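Local coordinates for probable benzoylformate decarboxylase (PDB 7ORX), which is a thiamine diphosphate-dependent enzyme built from three alpha/beta domains, modelled in a four-chain assembly with thiamine diphosphate and sodium bound, at residues S184-S189 and V321-E326; I197-S202 and G295-H300; T204-V209 and S335-L340; R218-A223 and S393-Y398; L226-R231 and T247-F252. One frame throughout, in Å; residues are numbered along the deposited sequence.

Contact 1 (S184-S189 and V321-E326); sequences SAASLS and VGSTLE
The hydroxyl of Ser323 donates a hydrogen bond across the gap to the carbonyl O of Ala186, the OG of the serine lying 2.6 Å from that oxygen. The approach is from above the carbonyl plane, at a C=O...OG angle of 117°, and does not follow a lone pair. A chi1 of -40° sets OG beside the backbone N of Ser323, on the side of the helix's first turn that faces loop residues 184-189. The serine is flanked as well as bonded: Ala186 CB is 4.0 Å from its OG, and Ser187 OG is 4.2 Å from its CB.

The second point of contact is less polar. Leu188 reaches over with one methyl branch, CD2, to within 3.4 Å of Thr324 OG1, and the two side chains cross at about a right angle. That hydroxyl is bonded to the carbonyl of Pro320, one turn back in the chain, so the methyl packs against an oxygen that already has a partner.

Beyond the leucine, Ser189 is the N-cap of helix 190-202, its OG accepting from the backbone N of Gln192. The loop also runs along a second subunit: Ser184 pairs in parallel with a strand of that chain, and Leu188 packs on Ala185 of the second subunit. The far flank of helix 321-331 leans on helix 220-230 through Leu325 and Leu226, and on strand 272-276 through Val321.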
# COMPACT_ATOMS: atom_id res chain seq x y z
N SER C 184 25.35 2.58 15.11
CA SER C 184 24.99 3.97 14.71
C SER C 184 26.03 4.95 15.25
O SER C 184 26.37 4.79 16.42
CB SER C 184 23.63 4.33 15.20
OG SER C 184 22.69 3.40 14.68
N ALA C 185 26.53 5.88 14.42
CA ALA C 185 27.21 7.12 14.88
C ALA C 185 26.52 7.55 16.19
O ALA C 185 25.28 7.88 16.13
CB ALA C 185 27.13 8.23 13.87
N ALA C 186 27.24 7.50 17.32
CA ALA C 186 26.79 7.94 18.66
C ALA C 186 27.38 9.33 18.99
O ALA C 186 27.78 9.52 20.18
CB ALA C 186 27.13 6.90 19.71
N SER C 187 27.45 10.25 18.01
CA SER C 187 27.76 11.70 18.20
C SER C 187 27.60 12.52 16.89
O SER C 187 27.22 11.94 15.80
CB SER C 187 29.15 11.90 18.80
OG SER C 187 29.13 12.92 19.78
N LEU C 188 27.93 13.82 17.01
CA LEU C 188 27.73 14.94 16.04
C LEU C 188 28.95 15.87 16.04
O LEU C 188 29.62 15.97 17.08
CB LEU C 188 26.45 15.71 16.41
CG LEU C 188 26.39 16.36 17.81
CD1 LEU C 188 25.33 17.45 17.85
CD2 LEU C 188 26.12 15.34 18.92
N SER C 189 29.18 16.57 14.93
CA SER C 189 30.39 17.41 14.65
C SER C 189 30.75 18.25 15.87
O SER C 189 29.84 18.69 16.53
CB SER C 189 30.22 18.27 13.39
OG SER C 189 30.90 19.51 13.48
N VAL C 321 20.34 11.55 21.37
CA VAL C 321 19.90 12.40 22.53
C VAL C 321 20.87 12.19 23.69
O VAL C 321 21.31 13.19 24.26
CB VAL C 321 18.45 12.03 22.91
CG1 VAL C 321 18.02 12.62 24.22
CG2 VAL C 321 17.47 12.41 21.81
N GLY C 322 21.17 10.92 23.99
CA GLY C 322 22.16 10.50 24.99
C GLY C 322 23.42 11.34 24.89
O GLY C 322 23.65 12.19 25.76
N SER C 323 24.20 11.11 23.83
CA SER C 323 25.51 11.76 23.62
C SER C 323 25.35 13.28 23.71
O SER C 323 26.15 13.90 24.41
CB SER C 323 26.14 11.42 22.29
OG SER C 323 25.95 10.05 21.96
N THR C 324 24.41 13.85 22.95
CA THR C 324 24.28 15.31 22.79
C THR C 324 24.22 15.93 24.19
O THR C 324 25.09 16.76 24.53
CB THR C 324 23.06 15.65 21.93
OG1 THR C 324 23.23 14.99 20.68
CG2 THR C 324 22.88 17.14 21.74
N LEU C 325 23.27 15.44 24.99
CA LEU C 325 22.98 15.91 26.36
C LEU C 325 24.22 15.74 27.25
O LEU C 325 24.48 16.65 28.05
CB LEU C 325 21.80 15.09 26.88
CG LEU C 325 20.72 15.84 27.59
CD1 LEU C 325 20.42 17.16 26.94
CD2 LEU C 325 19.47 14.97 27.61
N GLU C 326 24.91 14.60 27.14
CA GLU C 326 26.15 14.30 27.90
C GLU C 326 27.18 15.38 27.56
O GLU C 326 27.71 15.99 28.49
CB GLU C 326 26.64 12.89 27.58
CG GLU C 326 27.95 12.53 28.25
CD GLU C 326 28.63 11.22 27.84
OE1 GLU C 326 27.96 10.36 27.20
OE2 GLU C 326 29.84 11.04 28.17

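Contact 2 (I197-S202 and G295-H300); sequences IETLES and GARLIH
Thr199 and Arg297 meet where a helix faces the sheet beside it, and the tight part of the contact is here, the methyl CG2 of the threonine lying over one face of the guanidinium. The nearest guanidinium atom to that methyl is Arg297 NH1, 3.2 Å from Thr199 CG2, with Arg297 CZ at 3.8 Å from the same carbon. Because chi1 of Thr199 is -41°, CG2 stands anti to the backbone N and projects at the strand, while OG1 turns back to the carbonyl of Asp195 in the preceding helical turn. The hydroxyl is thus spent inside the helix, and the methyl alone makes this encounter.

Helix 190-202 runs into strand 206-210, the first strand in chain order of a six-stranded parallel sheet with the order 3-2-1-4-5-6. This is the Rossmann-like pattern of the central domain, and strand 297-302 is the fifth strand in that numbering.

The inner side is buried and apolar. Ile299 only grazes the threonine, its CG1 being 4.5 Å from Thr199 CG2, and Leu272 of the adjoining strand touches both Thr199 and Arg297. The loose part lies at the arginine, which is exposed and faces solvent. Its chain runs out nearly straight through chi2 before bending at chi3 (-43°), which swings the guanidinium up against the helix. Arg297 NH2 forms a salt bridge with Glu315 of the edge strand 315-318.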
# COMPACT_ATOMS: atom_id res chain seq x y z
N ILE C 197 26.38 25.33 22.16
CA ILE C 197 26.82 25.85 23.49
C ILE C 197 26.83 27.39 23.44
O ILE C 197 26.41 27.99 24.41
CB ILE C 197 28.12 25.25 24.06
CG1 ILE C 197 29.32 26.15 23.82
CG2 ILE C 197 28.36 23.82 23.59
CD1 ILE C 197 30.28 26.24 25.00
N GLU C 198 27.23 28.01 22.34
CA GLU C 198 27.13 29.49 22.20
C GLU C 198 25.66 29.87 22.41
O GLU C 198 25.40 30.62 23.35
CB GLU C 198 27.66 30.00 20.86
CG GLU C 198 27.78 31.52 20.81
CD GLU C 198 29.00 32.06 20.04
OE1 GLU C 198 29.49 31.41 19.04
OE2 GLU C 198 29.51 33.16 20.42
N THR C 199 24.72 29.30 21.67
CA THR C 199 23.28 29.65 21.75
C THR C 199 22.76 29.49 23.18
O THR C 199 21.89 30.29 23.59
CB THR C 199 22.40 28.78 20.86
OG1 THR C 199 23.06 28.58 19.62
CG2 THR C 199 21.04 29.38 20.58
N LEU C 200 23.25 28.47 23.91
CA LEU C 200 22.80 28.15 25.28
C LEU C 200 23.36 29.17 26.26
O LEU C 200 22.55 29.73 27.02
CB LEU C 200 23.20 26.71 25.64
CG LEU C 200 22.27 25.62 25.11
CD1 LEU C 200 22.81 24.25 25.42
CD2 LEU C 200 20.88 25.76 25.69
N GLU C 201 24.68 29.42 26.25
CA GLU C 201 25.32 30.40 27.15
C GLU C 201 24.88 31.83 26.80
O GLU C 201 24.94 32.70 27.70
CB GLU C 201 26.84 30.24 27.09
CG GLU C 201 27.31 28.88 27.58
CD GLU C 201 28.79 28.61 27.33
OE1 GLU C 201 29.46 29.43 26.61
OE2 GLU C 201 29.28 27.55 27.82
N SER C 202 24.47 32.06 25.54
CA SER C 202 23.86 33.32 25.01
C SER C 202 22.59 33.68 25.79
O SER C 202 22.40 34.85 26.14
CB SER C 202 23.47 33.20 23.56
OG SER C 202 24.40 33.87 22.76
N GLY C 295 9.30 36.67 20.69
CA GLY C 295 10.73 36.85 20.99
C GLY C 295 11.45 35.55 21.32
O GLY C 295 12.52 35.66 21.95
N ALA C 296 10.93 34.39 20.90
CA ALA C 296 11.44 33.05 21.27
C ALA C 296 11.92 32.30 20.02
O ALA C 296 11.24 32.38 18.98
CB ALA C 296 10.37 32.26 21.99
N ARG C 297 13.05 31.62 20.14
CA ARG C 297 13.61 30.71 19.11
C ARG C 297 13.70 29.32 19.74
O ARG C 297 14.01 29.23 20.93
CB ARG C 297 14.96 31.19 18.54
CG ARG C 297 16.00 31.55 19.59
CD ARG C 297 17.39 31.86 19.03
NE ARG C 297 17.79 30.89 17.99
CZ ARG C 297 19.03 30.60 17.60
NH1 ARG C 297 20.05 31.24 18.13
NH2 ARG C 297 19.22 29.72 16.63
N LEU C 298 13.36 28.30 18.96
CA LEU C 298 13.25 26.91 19.43
C LEU C 298 14.38 26.13 18.76
O LEU C 298 14.44 26.20 17.52
CB LEU C 298 11.86 26.39 19.05
CG LEU C 298 11.51 25.02 19.63
CD1 LEU C 298 10.05 24.92 20.08
CD2 LEU C 298 11.80 23.93 18.62
N ILE C 299 15.26 25.53 19.56
CA ILE C 299 16.26 24.50 19.16
C ILE C 299 15.66 23.15 19.48
O ILE C 299 15.11 22.98 20.55
CB ILE C 299 17.62 24.63 19.86
CG1 ILE C 299 18.22 26.02 19.78
CG2 ILE C 299 18.58 23.65 19.24
CD1 ILE C 299 18.17 26.60 18.40
N HIS C 300 15.84 22.18 18.60
CA HIS C 300 15.12 20.90 18.65
C HIS C 300 16.11 19.78 18.40
O HIS C 300 16.71 19.79 17.33
CB HIS C 300 14.02 20.97 17.61
CG HIS C 300 13.21 19.75 17.57
ND1 HIS C 300 12.51 19.40 16.44
CD2 HIS C 300 13.01 18.79 18.50
CE1 HIS C 300 11.90 18.26 16.66
NE2 HIS C 300 12.16 17.87 17.94

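Contact 3 (T204-V209 and S335-L340); sequences TNPVLV and SDRSPL
Arg337 has its guanidinium sandwiched between two aliphatic carbons, with Pro206 CD over one face and Ser335 CB over the opposite one. The proline comes nearest with CD, 3.4 Å from Arg337 NH2, and CG follows at 3.6 Å from that nitrogen. From its own loop, Ser335 CB sits 3.7 Å above the guanidinium plane, shifted toward the rim. Bends at chi2 (107°) and chi3 (54°) fold the arginine chain so that the planar group slides into this slot beside Pro206, near the beginning of the strand.

The backbone supplies polar partners for its nitrogens. NH2 donates to the carbonyl of Leu230, and NH1 to that of Ala203. Thr204 O also stands 3.0 Å from Arg337 NH1, approaching the group obliquely.

Both bonded carbonyls lie near the C-terminal ends of helices, 220-230 for Leu230 and 190-202 for Ala203. The partially negative helix ends would be expected to favour the positive charge. Neutral acceptors can therefore probably help to stabilise the arginine, which joins the loop following helix 321-331 to the ends of two other helices.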
# COMPACT_ATOMS: atom_id res chain seq x y z
N THR C 204 19.40 34.69 27.74
CA THR C 204 19.22 35.47 28.98
C THR C 204 18.29 34.69 29.93
O THR C 204 18.48 34.81 31.18
CB THR C 204 18.68 36.87 28.68
OG1 THR C 204 17.35 36.68 28.17
CG2 THR C 204 19.54 37.68 27.72
N ASN C 205 17.35 33.90 29.37
CA ASN C 205 16.33 33.15 30.15
C ASN C 205 15.86 31.90 29.38
O ASN C 205 14.73 31.87 28.91
CB ASN C 205 15.19 34.10 30.53
CG ASN C 205 14.01 33.40 31.17
OD1 ASN C 205 14.18 32.40 31.86
ND2 ASN C 205 12.80 33.87 30.88
N PRO C 206 16.69 30.82 29.29
CA PRO C 206 16.36 29.63 28.51
C PRO C 206 15.50 28.63 29.28
O PRO C 206 15.50 28.70 30.49
CB PRO C 206 17.73 29.00 28.30
CG PRO C 206 18.44 29.27 29.58
CD PRO C 206 17.97 30.65 29.97
N VAL C 207 14.83 27.72 28.59
CA VAL C 207 13.99 26.65 29.20
C VAL C 207 14.27 25.35 28.45
O VAL C 207 14.46 25.41 27.21
CB VAL C 207 12.49 27.02 29.14
CG1 VAL C 207 11.96 27.24 27.73
CG2 VAL C 207 11.65 25.98 29.86
N LEU C 208 14.40 24.24 29.19
CA LEU C 208 14.54 22.89 28.64
C LEU C 208 13.16 22.26 28.58
O LEU C 208 12.48 22.25 29.61
CB LEU C 208 15.41 22.04 29.56
CG LEU C 208 16.84 22.51 29.77
CD1 LEU C 208 17.73 21.29 29.99
CD2 LEU C 208 17.36 23.34 28.60
N VAL C 209 12.78 21.71 27.43
CA VAL C 209 11.55 20.89 27.31
C VAL C 209 12.02 19.50 26.95
O VAL C 209 12.82 19.44 26.06
CB VAL C 209 10.64 21.49 26.26
CG1 VAL C 209 9.39 20.65 26.05
CG2 VAL C 209 10.29 22.92 26.61
N SER C 335 26.07 29.53 34.49
CA SER C 335 25.54 30.85 34.09
C SER C 335 25.44 31.83 35.29
O SER C 335 25.45 31.39 36.53
CB SER C 335 24.19 30.72 33.45
OG SER C 335 24.17 29.80 32.38
N ASP C 336 25.33 33.11 34.94
CA ASP C 336 25.07 34.25 35.85
C ASP C 336 23.54 34.36 36.06
O ASP C 336 22.87 35.33 35.60
CB ASP C 336 25.76 35.52 35.34
CG ASP C 336 26.07 36.51 36.44
OD1 ASP C 336 25.95 36.16 37.64
OD2 ASP C 336 26.42 37.65 36.08
N ARG C 337 23.04 33.36 36.77
CA ARG C 337 21.71 33.25 37.41
C ARG C 337 21.86 32.57 38.77
O ARG C 337 22.74 31.73 38.88
CB ARG C 337 20.85 32.37 36.50
CG ARG C 337 19.80 33.13 35.72
CD ARG C 337 20.06 33.30 34.25
NE ARG C 337 20.29 32.01 33.61
CZ ARG C 337 20.66 31.86 32.37
NH1 ARG C 337 20.81 32.94 31.61
NH2 ARG C 337 20.83 30.64 31.89
N SER C 338 20.98 32.87 39.76
CA SER C 338 20.97 32.17 41.07
C SER C 338 20.42 30.76 40.87
O SER C 338 19.48 30.59 40.10
CB SER C 338 20.20 32.90 42.14
OG SER C 338 20.61 34.26 42.26
N PRO C 339 21.00 29.73 41.52
CA PRO C 339 20.43 28.38 41.51
C PRO C 339 18.97 28.42 41.93
O PRO C 339 18.68 29.16 42.80
CB PRO C 339 21.25 27.61 42.57
CG PRO C 339 22.58 28.33 42.61
CD PRO C 339 22.26 29.78 42.29
N LEU C 340 18.10 27.62 41.34
CA LEU C 340 16.62 27.74 41.55
C LEU C 340 16.25 27.22 42.94
O LEU C 340 16.88 26.31 43.48
CB LEU C 340 15.87 27.03 40.43
CG LEU C 340 16.00 27.68 39.04
CD1 LEU C 340 15.59 26.73 37.93
CD2 LEU C 340 15.22 28.98 38.94

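Contact 4 (R218-A223 and S393-Y398); sequences RANADA and SHQGSY
Asn220 and Gln395 bring the two backbones within 6.4 Å, CA to CA, where the first turn of helix 220-230 faces an irregular loop. Just before that turn, Arg218 has positive phi as the C-prime residue of a Schellman motif ending the preceding helix, which contains Val214 and Asp215.

Gln395 does most of the touching, between Arg218 and Asn220. Its CG stands anti to the backbone N (chi1 -173°), and a bend at chi2 lays the amide over one face of the Arg218 guanidinium. The two planes are 32° apart, a loose face contact in which Gln395 NE2 sits 4.0 Å above the guanidinium plane and toward its rim. Arg218 NH1 and Gln395 OE1 are 3.8 Å apart, so van der Waals contact, not a hydrogen bond, carries this pair. Lower down the chain, Gln395 CG lies 3.7 Å from Asn220 OD1. The asparagine amide is turned 87° from that of the glutamine.

A polar link is made by a third residue: OD1 of Asp215 accepts both from Asn220 ND2 and from the backbone N of Gly396, bridging helix and loop. The loop is braced within itself by Ser397 OG, which donates to His394 O over 2.6 Å.

The contact joins the central domain to the C-terminal thiamine diphosphate-binding domain. On the central side, Ala219 packs on Leu325 of helix 321-331. On the other, Tyr398 begins strand 398-399, its ring meeting Phe386 and Trp387 of helix 383-389.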
# COMPACT_ATOMS: atom_id res chain seq x y z
N ARG C 218 18.69 6.87 28.72
CA ARG C 218 19.26 6.82 30.09
C ARG C 218 20.07 8.09 30.34
O ARG C 218 21.17 7.97 30.88
CB ARG C 218 20.13 5.56 30.27
CG ARG C 218 19.33 4.27 30.16
CD ARG C 218 20.09 2.98 29.88
NE ARG C 218 19.72 2.00 30.89
CZ ARG C 218 18.57 1.32 30.95
NH1 ARG C 218 17.60 1.48 30.06
NH2 ARG C 218 18.38 0.46 31.93
N ALA C 219 19.55 9.24 29.94
CA ALA C 219 20.24 10.55 30.03
C ALA C 219 19.61 11.45 31.11
O ALA C 219 19.87 12.66 31.08
CB ALA C 219 20.18 11.21 28.69
N ASN C 220 18.82 10.89 32.05
CA ASN C 220 18.11 11.66 33.11
C ASN C 220 19.12 12.52 33.88
O ASN C 220 18.89 13.74 33.97
CB ASN C 220 17.28 10.73 33.98
CG ASN C 220 16.33 9.88 33.16
OD1 ASN C 220 16.79 9.07 32.35
ND2 ASN C 220 15.02 10.07 33.37
N ALA C 221 20.24 11.92 34.32
CA ALA C 221 21.34 12.57 35.08
C ALA C 221 21.99 13.74 34.31
O ALA C 221 22.32 14.76 34.99
CB ALA C 221 22.40 11.55 35.42
N ASP C 222 22.21 13.60 33.00
CA ASP C 222 22.90 14.63 32.18
C ASP C 222 21.93 15.79 31.89
O ASP C 222 22.35 16.94 31.85
CB ASP C 222 23.46 14.01 30.89
CG ASP C 222 24.57 12.99 31.16
OD1 ASP C 222 25.50 13.33 31.92
OD2 ASP C 222 24.53 11.86 30.57
N ALA C 223 20.66 15.50 31.69
CA ALA C 223 19.61 16.53 31.63
C ALA C 223 19.62 17.31 32.95
O ALA C 223 19.53 18.56 32.92
CB ALA C 223 18.29 15.86 31.43
N SER C 393 12.14 9.68 40.63
CA SER C 393 13.54 10.19 40.69
C SER C 393 14.56 9.26 40.02
O SER C 393 15.74 9.53 40.17
CB SER C 393 13.93 10.47 42.13
OG SER C 393 14.00 9.28 42.89
N HIS C 394 14.12 8.16 39.42
CA HIS C 394 14.95 7.11 38.79
C HIS C 394 14.58 7.01 37.32
O HIS C 394 13.38 7.25 36.97
CB HIS C 394 14.79 5.73 39.46
CG HIS C 394 15.46 5.64 40.80
ND1 HIS C 394 14.86 6.16 41.94
CD2 HIS C 394 16.65 5.11 41.19
CE1 HIS C 394 15.65 5.96 42.98
NE2 HIS C 394 16.76 5.33 42.54
N GLN C 395 15.56 6.65 36.47
CA GLN C 395 15.31 6.30 35.06
C GLN C 395 14.12 5.33 35.02
O GLN C 395 13.97 4.50 35.93
CB GLN C 395 16.58 5.68 34.47
CG GLN C 395 16.54 5.42 32.98
CD GLN C 395 15.74 4.20 32.61
OE1 GLN C 395 15.22 4.13 31.50
NE2 GLN C 395 15.65 3.22 33.52
N GLY C 396 13.28 5.41 34.01
CA GLY C 396 12.30 4.36 33.73
C GLY C 396 11.24 4.25 34.81
O GLY C 396 10.79 3.13 35.04
N SER C 397 10.78 5.38 35.36
CA SER C 397 9.79 5.41 36.47
C SER C 397 8.35 5.63 36.00
O SER C 397 7.46 5.40 36.83
CB SER C 397 10.17 6.45 37.46
OG SER C 397 11.39 6.08 38.08
N TYR C 398 8.12 6.02 34.75
CA TYR C 398 6.78 6.34 34.19
C TYR C 398 6.69 5.86 32.73
O TYR C 398 7.58 6.18 31.94
CB TYR C 398 6.52 7.84 34.28
CG TYR C 398 5.15 8.29 33.84
CD1 TYR C 398 4.09 8.26 34.71
CD2 TYR C 398 4.90 8.74 32.55
CE1 TYR C 398 2.83 8.65 34.33
CE2 TYR C 398 3.62 9.13 32.15
CZ TYR C 398 2.59 9.09 33.05
OH TYR C 398 1.32 9.45 32.71

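Contact 5 (L226-R231 and T247-F252); sequences LAEKLR and TRHPSF
A type I beta turn from His249 to Phe252 docks on the last turns of helix 220-230, with His249 meeting Glu228 and Ser251 meeting Ala227. The polar half is a histidine-carboxylate hydrogen bond: His249 NE2 donates to Glu228 OE2 over 3.0 Å, nearly straight at 167°. With CG anti to the backbone N (chi1 -170°), the ring is carried out to Glu228. The oxygen lies in the imidazole plane, but the donor comes from above the carboxylate plane, and the two flat groups are 44° apart. At the other side of the ring, ND1 accepts from the backbone N of Ser251, 3.0 Å away. Using both nitrogens fixes the ring's rotation and is consistent with a neutral imidazole protonated at NE2. Pro250 CD lies over one face, and the ring also meets Phe245 edge-to-face.

The other half is van der Waals contact: Ala227 CB rests 3.7 Å from Ser251 OG, whose hydroxyl is bonded to the carbonyl of Ala232. Arg231, with positive phi, forms a Schellman motif; separately, its NH1 bonds back to Glu228 O, which also accepts from Arg231 N, the two donors on opposite faces of the carbonyl plane.

Val234 of strand 234-236 touches both Ala227 and Ser251, placing the turn beside the strand that follows the helix. The turn then delivers the chain to strand 252-255 at the edge of the sheet, while Lys229 NZ reaches the carbonyl of Ala329 on helix 321-331.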
# COMPACT_ATOMS: atom_id res chain seq x y z
N LEU C 226 22.67 19.60 33.19
CA LEU C 226 22.52 20.71 32.22
C LEU C 226 21.58 21.77 32.78
O LEU C 226 21.90 22.95 32.68
CB LEU C 226 22.00 20.16 30.88
CG LEU C 226 21.77 21.22 29.80
CD1 LEU C 226 23.06 22.00 29.52
CD2 LEU C 226 21.27 20.58 28.50
N ALA C 227 20.44 21.37 33.35
CA ALA C 227 19.50 22.27 34.05
C ALA C 227 20.22 22.97 35.21
O ALA C 227 20.01 24.19 35.35
CB ALA C 227 18.28 21.52 34.51
N GLU C 228 21.03 22.25 36.00
CA GLU C 228 21.83 22.87 37.09
C GLU C 228 22.75 23.95 36.51
O GLU C 228 22.75 25.07 37.03
CB GLU C 228 22.57 21.82 37.93
CG GLU C 228 21.68 21.26 39.05
CD GLU C 228 22.02 19.87 39.58
OE1 GLU C 228 23.03 19.25 39.06
OE2 GLU C 228 21.25 19.38 40.50
N LYS C 229 23.45 23.66 35.41
CA LYS C 229 24.46 24.60 34.86
C LYS C 229 23.79 25.86 34.33
O LYS C 229 24.37 26.94 34.47
CB LYS C 229 25.28 23.94 33.74
CG LYS C 229 26.10 22.76 34.21
CD LYS C 229 27.54 22.82 33.79
CE LYS C 229 28.39 21.77 34.46
NZ LYS C 229 29.40 21.28 33.50
N LEU C 230 22.63 25.73 33.69
CA LEU C 230 21.90 26.88 33.09
C LEU C 230 20.91 27.49 34.09
O LEU C 230 20.24 28.44 33.68
CB LEU C 230 21.14 26.39 31.86
CG LEU C 230 22.01 26.01 30.67
CD1 LEU C 230 21.11 25.46 29.57
CD2 LEU C 230 22.83 27.20 30.18
N ARG C 231 20.81 26.95 35.30
CA ARG C 231 19.78 27.38 36.27
C ARG C 231 18.44 27.51 35.53
O ARG C 231 17.71 28.51 35.77
CB ARG C 231 20.22 28.67 36.97
CG ARG C 231 21.45 28.45 37.83
CD ARG C 231 22.77 28.61 37.05
NE ARG C 231 23.87 28.89 37.96
CZ ARG C 231 24.73 28.02 38.45
NH1 ARG C 231 24.72 26.75 38.07
NH2 ARG C 231 25.63 28.45 39.31
N THR C 247 11.01 14.58 39.26
CA THR C 247 9.84 15.50 39.47
C THR C 247 9.98 16.36 40.72
O THR C 247 9.10 17.21 40.88
CB THR C 247 8.50 14.76 39.57
OG1 THR C 247 8.45 14.01 40.78
CG2 THR C 247 8.26 13.89 38.35
N ARG C 248 10.99 16.16 41.57
CA ARG C 248 11.16 17.03 42.77
C ARG C 248 12.51 17.76 42.68
O ARG C 248 13.02 18.26 43.66
CB ARG C 248 10.98 16.26 44.09
CG ARG C 248 9.67 15.50 44.20
CD ARG C 248 8.45 16.41 44.13
NE ARG C 248 8.30 17.22 45.36
CZ ARG C 248 7.60 18.35 45.42
NH1 ARG C 248 6.96 18.80 44.35
NH2 ARG C 248 7.53 19.06 46.54
N HIS C 249 13.09 17.80 41.52
CA HIS C 249 14.25 18.68 41.30
C HIS C 249 13.81 20.14 41.29
O HIS C 249 12.74 20.46 40.78
CB HIS C 249 14.94 18.30 40.00
CG HIS C 249 16.25 18.98 39.85
ND1 HIS C 249 16.33 20.20 39.27
CD2 HIS C 249 17.50 18.63 40.21
CE1 HIS C 249 17.60 20.59 39.26
NE2 HIS C 249 18.35 19.62 39.82
N PRO C 250 14.62 21.07 41.82
CA PRO C 250 14.34 22.51 41.68
C PRO C 250 13.82 22.97 40.32
O PRO C 250 12.85 23.69 40.28
CB PRO C 250 15.71 23.11 42.00
CG PRO C 250 16.14 22.22 43.15
CD PRO C 250 15.80 20.82 42.66
N SER C 251 14.46 22.54 39.23
CA SER C 251 14.14 22.96 37.84
C SER C 251 12.78 22.43 37.38
O SER C 251 12.21 23.02 36.48
CB SER C 251 15.22 22.56 36.90
OG SER C 251 16.40 23.35 37.09
N PHE C 252 12.22 21.39 37.99
CA PHE C 252 10.98 20.75 37.48
C PHE C 252 9.81 21.71 37.59
O PHE C 252 9.66 22.29 38.68
CB PHE C 252 10.63 19.46 38.23
CG PHE C 252 9.56 18.68 37.53
CD1 PHE C 252 9.77 18.14 36.27
CD2 PHE C 252 8.31 18.52 38.11
CE1 PHE C 252 8.78 17.45 35.62
CE2 PHE C 252 7.31 17.82 37.47
CZ PHE C 252 7.55 17.29 36.22

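In the fold
The five contacts are gathered around the Rossmann-like central domain and its six-stranded parallel sheet. Their first segments follow one another along the chain in numerical order, but the second segments come in the order 5, 2, 1, 3, 4, so the closed loops nest and cross. Contacts 3 and 5 lie closest, centres 9 Å apart, and contacts 1 and 3, and contacts 2 and 4, furthest, centres 23 Å. Contacts 4 and 5 share helix 220-230, with centres 13 Å apart, while contacts 2 and 3 adjoin where helix 190-202 runs into strand 206-210. Contact 1 lies on a loop bordering a second subunit, and contact 4 joins the central domain to the C-terminal cofactor-binding domain.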